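Local coordinates for protein UL37 (Suid herpesvirus 1, PDB 4K70) that is an inner tegument protein of the herpesvirus particle that probably helps control viral trafficking, here as its N-terminal half, at residues R51-A56 and A66-N71; A56-G61 and T108-R113; V318-V323 and G372-V377; W324-A329 and V337-T342. One frame throughout, in Å; residues are numbered along the deposited sequence.

Interaction 1 of 4, residues R51-A56 and A66-N71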
# COMPACT_ATOMS: atom_id res chain seq x y z
N ARG A 51 -35.03 -15.13 2.96
CA ARG A 51 -36.33 -15.79 3.06
C ARG A 51 -36.26 -17.24 2.61
O ARG A 51 -36.83 -18.12 3.24
CB ARG A 51 -37.37 -15.03 2.25
CG ARG A 51 -37.99 -13.88 2.99
CD ARG A 51 -39.04 -14.39 3.95
NE ARG A 51 -39.47 -13.36 4.89
CZ ARG A 51 -40.29 -13.60 5.91
NH1 ARG A 51 -40.75 -14.83 6.09
NH2 ARG A 51 -40.65 -12.62 6.73
N LEU A 52 -35.54 -17.49 1.52
CA LEU A 52 -35.38 -18.84 1.00
C LEU A 52 -34.53 -19.73 1.91
O LEU A 52 -34.76 -20.95 2.02
CB LEU A 52 -34.74 -18.79 -0.40
CG LEU A 52 -35.65 -18.30 -1.52
CD1 LEU A 52 -34.81 -17.94 -2.73
CD2 LEU A 52 -36.65 -19.38 -1.88
N ALA A 53 -33.54 -19.14 2.57
CA ALA A 53 -32.74 -19.91 3.50
C ALA A 53 -33.56 -20.22 4.75
O ALA A 53 -33.57 -21.35 5.23
CB ALA A 53 -31.46 -19.16 3.85
N CYS A 54 -34.26 -19.21 5.26
CA CYS A 54 -35.12 -19.41 6.43
C CYS A 54 -36.19 -20.44 6.15
O CYS A 54 -36.49 -21.27 7.00
CB CYS A 54 -35.75 -18.08 6.86
SG CYS A 54 -34.58 -17.03 7.74
N ARG A 55 -36.75 -20.41 4.95
CA ARG A 55 -37.76 -21.39 4.57
C ARG A 55 -37.14 -22.77 4.41
O ARG A 55 -37.78 -23.78 4.70
CB ARG A 55 -38.48 -20.99 3.29
CG ARG A 55 -38.74 -22.19 2.40
CD ARG A 55 -40.15 -22.20 1.82
NE ARG A 55 -40.26 -21.45 0.57
CZ ARG A 55 -39.49 -21.64 -0.50
NH1 ARG A 55 -38.53 -22.55 -0.50
NH2 ARG A 55 -39.69 -20.89 -1.59
N ALA A 56 -35.90 -22.82 3.95
CA ALA A 56 -35.20 -24.10 3.85
C ALA A 56 -35.08 -24.80 5.22
O ALA A 56 -35.24 -26.02 5.32
CB ALA A 56 -33.84 -23.92 3.21
N ALA A 66 -29.69 -24.13 8.68
CA ALA A 66 -29.60 -23.31 9.87
C ALA A 66 -28.40 -22.38 9.75
O ALA A 66 -28.51 -21.17 9.96
CB ALA A 66 -29.47 -24.19 11.11
N VAL A 67 -27.26 -22.97 9.42
CA VAL A 67 -26.00 -22.25 9.25
C VAL A 67 -26.10 -21.19 8.16
O VAL A 67 -25.70 -20.03 8.35
CB VAL A 67 -24.85 -23.22 8.91
CG1 VAL A 67 -23.60 -22.46 8.44
CG2 VAL A 67 -24.53 -24.10 10.11
N LEU A 68 -26.64 -21.59 7.01
CA LEU A 68 -26.83 -20.65 5.91
C LEU A 68 -27.63 -19.44 6.37
O LEU A 68 -27.15 -18.31 6.28
CB LEU A 68 -27.53 -21.34 4.73
CG LEU A 68 -27.92 -20.46 3.53
CD1 LEU A 68 -26.67 -19.94 2.81
CD2 LEU A 68 -28.81 -21.23 2.58
N ALA A 69 -28.84 -19.67 6.88
CA ALA A 69 -29.73 -18.58 7.25
C ALA A 69 -29.13 -17.67 8.30
O ALA A 69 -29.18 -16.44 8.18
CB ALA A 69 -31.05 -19.12 7.73
N GLU A 70 -28.57 -18.27 9.35
CA GLU A 70 -27.99 -17.51 10.45
C GLU A 70 -26.70 -16.75 10.08
O GLU A 70 -26.42 -15.68 10.66
CB GLU A 70 -27.76 -18.43 11.66
CG GLU A 70 -29.04 -18.74 12.44
CD GLU A 70 -28.79 -19.52 13.74
OE1 GLU A 70 -27.86 -20.35 13.78
OE2 GLU A 70 -29.54 -19.29 14.71
N ASN A 71 -25.93 -17.28 9.14
CA ASN A 71 -24.66 -16.64 8.74
C ASN A 71 -24.60 -16.08 7.32
O ASN A 71 -23.52 -15.74 6.81
CB ASN A 71 -23.51 -17.61 8.97
CG ASN A 71 -23.45 -18.12 10.39
OD1 ASN A 71 -22.83 -17.49 11.26
ND2 ASN A 71 -24.10 -19.24 10.64
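Ala53 and Ala69 face each other where helices 39-60 and 63-78 run side by side, an example of how small residues let two helices come close. The two helices follow each other in sequence and form a helical hairpin; their axes in these segments approach to 8.3 Å and are antiparallel but splayed, at 146°. The tight part lies at the alanine pair, where Ala53 CA is 5.0 Å from Ala69 CA and Ala53 CB is 3.9 Å from Ala69 CB. Beside it, one branch of Leu68 reaches over: its CD2 rests 3.6 Å from Ala53 CB. Leu68 is set up for this by its first torsion, with CG anti to the backbone N (chi1 175°), and Ile27 and Phe30 of helix 20-32 also touch it. On the neighbouring edge the packing slackens, for Cys54 SG touches Ala69 CB at 4.1 Å and turns part of its surface to Ala106 and Leu107 of helix 101-109. The partly exposed outer side of helix 39-60 carries Arg51 and Arg55, which do not join the contact; Arg51 instead forms a salt bridge with Asp102. No hydrogen bond crosses between the segments, and all four touching residues are buried. Cohesion between the helices at this point therefore rests on close apolar contact, with the charged groups placed on other surfaces.

Interaction 2 of 4, residues A56-G61 and T108-R113. With NA (sodium ion), chain L.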
# COMPACT_ATOMS: atom_id res chain seq x y z
N ALA A 56 -35.90 -22.82 3.95
CA ALA A 56 -35.20 -24.10 3.85
C ALA A 56 -35.08 -24.80 5.22
O ALA A 56 -35.24 -26.02 5.32
CB ALA A 56 -33.84 -23.92 3.21
N TYR A 57 -34.80 -24.03 6.27
CA TYR A 57 -34.64 -24.61 7.59
C TYR A 57 -35.99 -25.06 8.14
O TYR A 57 -36.10 -26.13 8.72
CB TYR A 57 -33.97 -23.63 8.56
CG TYR A 57 -33.92 -24.16 9.98
CD1 TYR A 57 -33.10 -25.23 10.31
CD2 TYR A 57 -34.69 -23.59 10.98
CE1 TYR A 57 -33.06 -25.73 11.60
CE2 TYR A 57 -34.65 -24.07 12.28
CZ TYR A 57 -33.84 -25.15 12.59
OH TYR A 57 -33.79 -25.64 13.88
N VAL A 58 -37.00 -24.21 7.96
CA VAL A 58 -38.37 -24.54 8.37
C VAL A 58 -38.84 -25.89 7.81
O VAL A 58 -39.45 -26.68 8.52
CB VAL A 58 -39.35 -23.43 7.95
CG1 VAL A 58 -40.78 -23.93 8.01
CG2 VAL A 58 -39.20 -22.20 8.84
N GLU A 59 -38.53 -26.16 6.54
CA GLU A 59 -39.08 -27.34 5.88
C GLU A 59 -38.19 -28.59 5.96
O GLU A 59 -38.68 -29.71 5.86
CB GLU A 59 -39.47 -27.01 4.43
CG GLU A 59 -40.54 -25.92 4.36
CD GLU A 59 -41.06 -25.64 2.96
OE1 GLU A 59 -40.56 -26.26 2.00
OE2 GLU A 59 -41.97 -24.80 2.83
N THR A 60 -36.89 -28.42 6.15
CA THR A 60 -35.99 -29.56 6.20
C THR A 60 -35.36 -29.71 7.58
O THR A 60 -34.87 -30.79 7.93
CB THR A 60 -34.86 -29.46 5.16
OG1 THR A 60 -33.87 -28.53 5.62
CG2 THR A 60 -35.41 -29.00 3.81
N GLY A 61 -35.37 -28.62 8.34
CA GLY A 61 -34.79 -28.64 9.68
C GLY A 61 -33.32 -28.99 9.69
O GLY A 61 -32.77 -29.37 10.72
N THR A 108 -36.60 -14.97 13.15
CA THR A 108 -37.35 -15.22 14.38
C THR A 108 -38.47 -16.24 14.15
O THR A 108 -38.59 -17.23 14.88
CB THR A 108 -37.96 -13.92 14.95
OG1 THR A 108 -36.91 -13.00 15.27
CG2 THR A 108 -38.75 -14.22 16.24
N GLU A 109 -39.26 -15.98 13.12
CA GLU A 109 -40.36 -16.85 12.72
C GLU A 109 -39.88 -18.25 12.38
O GLU A 109 -40.56 -19.24 12.66
CB GLU A 109 -41.10 -16.21 11.54
CG GLU A 109 -42.02 -17.14 10.79
CD GLU A 109 -42.63 -16.49 9.56
OE1 GLU A 109 -41.87 -16.19 8.61
OE2 GLU A 109 -43.86 -16.29 9.55
N ALA A 110 -38.69 -18.35 11.80
CA ALA A 110 -38.09 -19.66 11.54
C ALA A 110 -37.49 -20.24 12.81
O ALA A 110 -36.99 -21.37 12.82
CB ALA A 110 -37.02 -19.56 10.45
N GLY A 111 -37.53 -19.46 13.89
CA GLY A 111 -36.96 -19.89 15.17
C GLY A 111 -35.44 -19.99 15.15
O GLY A 111 -34.86 -20.90 15.74
N LEU A 112 -34.79 -19.05 14.47
CA LEU A 112 -33.33 -19.02 14.41
C LEU A 112 -32.83 -17.70 14.99
O LEU A 112 -33.61 -16.82 15.30
CB LEU A 112 -32.83 -19.17 12.97
CG LEU A 112 -33.05 -20.48 12.22
CD1 LEU A 112 -32.68 -20.32 10.76
CD2 LEU A 112 -32.26 -21.62 12.84
N ARG A 113 -31.51 -17.57 15.11
CA ARG A 113 -30.93 -16.40 15.76
C ARG A 113 -30.62 -15.27 14.78
O ARG A 113 -30.34 -15.53 13.61
CB ARG A 113 -29.64 -16.79 16.47
CG ARG A 113 -29.80 -17.94 17.47
CD ARG A 113 -28.43 -18.41 17.95
NE ARG A 113 -27.65 -19.05 16.89
CZ ARG A 113 -26.32 -19.06 16.82
NH1 ARG A 113 -25.60 -18.44 17.75
NH2 ARG A 113 -25.72 -19.67 15.82
NA NA L . -45.53 -16.04 11.20
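Tyr57 presents a face of its ring to Leu112, whose CD2 methyl sits 3.8 Å from the ring centroid and 24° off the normal, a CH-pi contact displaced toward the CD2-CE2 edge of the ring. The same methyl comes within 3.5 Å of Tyr57 CE2. At the ring's edge, near its plane, lies the backbone oxygen of Ala110, with Ala110 O 3.6 Å from Tyr57 CE2, so that one corner of the ring meets both a methyl and a carbonyl. A second apolar patch adjoins the first, where Val58 CG2 touches Ala110 CB at 3.8 Å.

The next shell explains how these groups are placed. Tyr57 holds CG anti to its backbone N (chi1 174°), which swings the ring off helix 39-60 toward the turn at 110-112. That turn ends helix 101-109 in a Schellman motif: Gly111 takes positive phi, and Gly111 N bonds to Thr108 O at 2.7 Å, bringing Ala110 and then Leu112 round to the tyrosine. Near the end of the other helix, Ala56 O accepts from both Thr60 N and Thr60 OG1, which approach from opposite faces of the carbonyl plane. Just before the turn, Glu109 OE2 binds a sodium ion at 2.4 Å.

Farther out, Leu112 also packs on Ala69 and Glu70 of helix 63-78, and Tyr57 on Ala65 and Ala66. Arg457 of helix 438-458 touches both Tyr57 and Leu112, so the contact lies where the ends of helices 39-60 and 101-109 meet those two helices.

Interaction 3 of 4, residues V318-V323 and G372-V377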
# COMPACT_ATOMS: atom_id res chain seq x y z
N VAL A 318 31.19 11.09 -3.21
CA VAL A 318 30.35 11.50 -2.09
C VAL A 318 30.40 10.43 -1.01
O VAL A 318 30.63 9.26 -1.29
CB VAL A 318 28.88 11.76 -2.49
CG1 VAL A 318 28.79 12.89 -3.49
CG2 VAL A 318 28.25 10.49 -3.05
N ASP A 319 30.20 10.85 0.22
CA ASP A 319 30.22 9.91 1.33
C ASP A 319 28.83 9.36 1.63
O ASP A 319 28.01 10.03 2.24
CB ASP A 319 30.79 10.59 2.56
CG ASP A 319 30.75 9.72 3.79
OD1 ASP A 319 30.74 8.47 3.67
OD2 ASP A 319 30.72 10.30 4.89
N ALA A 320 28.58 8.12 1.20
CA ALA A 320 27.30 7.49 1.49
C ALA A 320 27.37 6.44 2.59
O ALA A 320 26.42 5.70 2.80
CB ALA A 320 26.70 6.90 0.20
N THR A 321 28.49 6.35 3.29
CA THR A 321 28.63 5.34 4.34
C THR A 321 27.57 5.46 5.44
O THR A 321 26.95 4.47 5.81
CB THR A 321 30.04 5.35 4.98
OG1 THR A 321 30.30 6.64 5.54
CG2 THR A 321 31.07 5.05 3.92
N GLY A 322 27.35 6.67 5.94
CA GLY A 322 26.35 6.85 6.98
C GLY A 322 24.93 6.52 6.53
O GLY A 322 24.16 5.91 7.28
N VAL A 323 24.57 6.93 5.31
CA VAL A 323 23.21 6.67 4.85
C VAL A 323 23.01 5.19 4.59
O VAL A 323 21.95 4.64 4.89
CB VAL A 323 22.82 7.50 3.61
CG1 VAL A 323 23.79 7.25 2.47
CG2 VAL A 323 21.37 7.17 3.19
N GLY A 372 26.14 2.83 -4.43
CA GLY A 372 25.38 1.91 -5.26
C GLY A 372 24.38 1.09 -4.46
O GLY A 372 23.23 0.92 -4.87
N CYS A 373 24.84 0.53 -3.35
CA CYS A 373 23.95 -0.20 -2.45
C CYS A 373 22.77 0.66 -2.02
O CYS A 373 21.63 0.22 -2.07
CB CYS A 373 24.73 -0.67 -1.21
SG CYS A 373 25.74 -2.15 -1.58
N THR A 374 23.04 1.87 -1.57
CA THR A 374 21.97 2.76 -1.12
C THR A 374 20.98 3.04 -2.25
O THR A 374 19.76 3.05 -2.04
CB THR A 374 22.54 4.08 -0.57
OG1 THR A 374 23.47 3.79 0.48
CG2 THR A 374 21.42 4.97 -0.01
N ALA A 375 21.50 3.23 -3.46
CA ALA A 375 20.65 3.58 -4.59
C ALA A 375 19.86 2.38 -5.09
O ALA A 375 18.68 2.50 -5.44
CB ALA A 375 21.46 4.20 -5.73
N VAL A 376 20.48 1.21 -5.12
CA VAL A 376 19.75 -0.00 -5.52
C VAL A 376 18.62 -0.37 -4.54
O VAL A 376 17.47 -0.59 -4.93
CB VAL A 376 20.70 -1.20 -5.67
CG1 VAL A 376 19.90 -2.47 -5.84
CG2 VAL A 376 21.66 -1.00 -6.85
N VAL A 377 18.95 -0.45 -3.25
CA VAL A 377 17.92 -0.75 -2.25
C VAL A 377 16.85 0.36 -2.24
O VAL A 377 15.65 0.08 -2.12
CB VAL A 377 18.55 -0.90 -0.87
CG1 VAL A 377 17.46 -0.95 0.22
CG2 VAL A 377 19.41 -2.16 -0.83
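Val323 and Thr374 bring their CA atoms to 7.2 Å, the shortest such approach between the start of helix 321-329 and a middle turn of helix 366-385. Both methyls of the valine meet the threonine. Val323 CG2 lies 3.9 Å from Thr374 CG2, and Val323 CG1 meets Thr374 OG1 at 4.0 Å, the two side chains running aslant. Val323 can offer both methyls because CG1 stands between the backbone N and the carbonyl carbon (chi1 57°), which leaves CG2 anti to N. Thr374 OG1 does not bond across this contact; it donates back within its own helix to Ala370 O, which fixes the hydroxyl; CG2 and OG1 both border the valine methyls.

Three residues earlier, Ala320 occupies the N-cap position of helix 321-329. Its methyl cannot cap, and the preceding residue supplies a polar link: Asp319 OD1 accepts from Thr321 N at 3.1 Å, an Asx turn that leads the chain into the helix. Asp319 OD1 also accepts from Thr321 OG1, at 2.7 Å. The hydroxyl uses the syn lone pair, whereas the amide N comes from above the carboxylate plane, 46° out of it. Ala320 itself points toward helix 366-385 and packs on Ala370 and Val371. Beyond the segments, Phe345 touches Thr374 and Ala343 touches Val323.

Interaction 4 of 4, residues W324-A329 and V337-T342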
# COMPACT_ATOMS: atom_id res chain seq x y z
N TRP A 324 24.04 4.54 4.05
CA TRP A 324 23.99 3.10 3.79
C TRP A 324 23.87 2.34 5.10
O TRP A 324 23.14 1.35 5.19
CB TRP A 324 25.26 2.67 3.04
CG TRP A 324 25.35 1.20 2.80
CD1 TRP A 324 26.45 0.40 2.99
CD2 TRP A 324 24.29 0.33 2.36
NE1 TRP A 324 26.13 -0.90 2.68
CE2 TRP A 324 24.82 -0.97 2.29
CE3 TRP A 324 22.94 0.54 2.01
CZ2 TRP A 324 24.06 -2.07 1.90
CZ3 TRP A 324 22.19 -0.56 1.61
CH2 TRP A 324 22.75 -1.85 1.55
N GLU A 325 24.61 2.78 6.11
CA GLU A 325 24.48 2.20 7.45
C GLU A 325 23.06 2.36 8.00
O GLU A 325 22.47 1.40 8.52
CB GLU A 325 25.51 2.82 8.42
CG GLU A 325 26.94 2.37 8.15
CD GLU A 325 27.99 3.11 8.99
OE1 GLU A 325 27.60 3.79 9.97
OE2 GLU A 325 29.20 3.01 8.67
N ALA A 326 22.51 3.57 7.90
CA ALA A 326 21.17 3.81 8.44
C ALA A 326 20.10 3.03 7.67
O ALA A 326 19.12 2.57 8.26
CB ALA A 326 20.85 5.30 8.46
N VAL A 327 20.30 2.87 6.36
CA VAL A 327 19.38 2.09 5.52
C VAL A 327 19.42 0.61 5.92
O VAL A 327 18.40 -0.06 5.98
CB VAL A 327 19.73 2.19 4.00
CG1 VAL A 327 19.11 1.02 3.25
CG2 VAL A 327 19.28 3.55 3.42
N GLN A 328 20.62 0.10 6.16
CA GLN A 328 20.77 -1.28 6.59
C GLN A 328 20.12 -1.51 7.94
O GLN A 328 19.54 -2.57 8.17
CB GLN A 328 22.25 -1.64 6.69
CG GLN A 328 22.89 -1.98 5.37
CD GLN A 328 24.37 -2.24 5.55
OE1 GLN A 328 25.19 -1.33 5.48
NE2 GLN A 328 24.71 -3.49 5.82
N ALA A 329 20.22 -0.53 8.83
CA ALA A 329 19.71 -0.72 10.20
C ALA A 329 18.19 -0.62 10.30
O ALA A 329 17.61 -0.95 11.34
CB ALA A 329 20.35 0.28 11.12
N VAL A 337 12.75 4.86 4.56
CA VAL A 337 12.41 6.00 3.71
C VAL A 337 12.92 7.31 4.30
O VAL A 337 13.37 8.18 3.57
CB VAL A 337 10.90 6.09 3.45
CG1 VAL A 337 10.60 7.29 2.56
CG2 VAL A 337 10.42 4.80 2.82
N GLU A 338 12.86 7.45 5.62
CA GLU A 338 13.41 8.65 6.25
C GLU A 338 14.93 8.73 6.04
O GLU A 338 15.48 9.81 5.82
CB GLU A 338 13.09 8.68 7.75
CG GLU A 338 13.81 9.82 8.48
CD GLU A 338 13.22 10.11 9.85
OE1 GLU A 338 12.30 9.37 10.27
OE2 GLU A 338 13.67 11.08 10.51
N ALA A 339 15.60 7.59 6.10
CA ALA A 339 17.04 7.55 5.91
C ALA A 339 17.38 7.95 4.49
O ALA A 339 18.33 8.72 4.26
CB ALA A 339 17.57 6.17 6.21
N LEU A 340 16.62 7.43 3.53
CA LEU A 340 16.91 7.68 2.12
C LEU A 340 16.69 9.14 1.76
O LEU A 340 17.59 9.80 1.27
CB LEU A 340 16.04 6.80 1.23
CG LEU A 340 16.42 5.32 1.27
CD1 LEU A 340 15.29 4.46 0.70
CD2 LEU A 340 17.70 5.11 0.46
N VAL A 341 15.48 9.63 2.00
CA VAL A 341 15.10 10.96 1.56
C VAL A 341 15.90 12.06 2.26
O VAL A 341 16.30 13.04 1.64
CB VAL A 341 13.58 11.20 1.79
CG1 VAL A 341 13.22 12.63 1.45
CG2 VAL A 341 12.76 10.18 0.99
N THR A 342 16.12 11.89 3.57
CA THR A 342 16.93 12.81 4.36
C THR A 342 18.34 12.97 3.77
O THR A 342 18.91 14.06 3.81
CB THR A 342 17.03 12.35 5.85
OG1 THR A 342 15.71 12.30 6.41
CG2 THR A 342 17.85 13.31 6.66
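This is an apolar helix-to-helix contact between the consecutive helices 321-329 and 333-342, a helical hairpin joined by a short connection. Their axes in these segments run nearly antiparallel, at 162°, with a closest approach of 8.8 Å. The nearest backbones are those of Val327 and Ala339, 6.0 Å between CA atoms, and Ala339 fits between two residues of the first helix. Ala339 CB lies 4.1 Å from Ala326 CB and 4.2 Å from Val327 CG2. The closest touch comes a residue later, where Leu340 crosses the valine at a slant, its CD2 meeting Val327 CG2 at 3.7 Å. With CG anti to the carbonyl carbon (chi1 -71°), the end of Leu340 comes nearer to the first helix than its CB does. The interface is graded, for Val327 and Leu340 are buried, whereas Ala326 lies at the exposed edge. On the buried side Leu340 also touches Phe345, and Val337 faces helix 191-201. Thr342 closes the last turn, Thr342 OG1 donating to Glu338 O at 2.6 Å. The exposed flank of the first helix carries Glu325, a residue seen to bind calcium in a crystal structure of this protein, although no calcium occupies that site here. No hydrogen bond or charge pair links the two segments, which implies that close methyl contact, tightest at Val327 and Leu340, carries the packing between them.

How the interactions relate
The four contacts form two pairs on opposite sides of the centre of an elongated helical chain. Interactions 1 and 2 share Ala56 and helix 39-60, with centres about 7 Å apart, and are tied by two salt bridges, Glu70 OE2 to Arg113 NE at 2.9 Å and Arg51 NH1 to Glu109 OE1 at 3.1 Å. Interactions 3 and 4, centres about 9 Å apart, share helix 321-329 and join through apolar packing, as where Thr374 CG2 meets Leu340 CD2 at 3.7 Å. Between the pairs, the centres of interactions 1 and 3 are about 62 Å apart. Among metals, the sodium ion on Glu109 belongs to interaction 2, whereas a bound calcium ion lies about 14 Å from the Leu340 side chain of interaction 4.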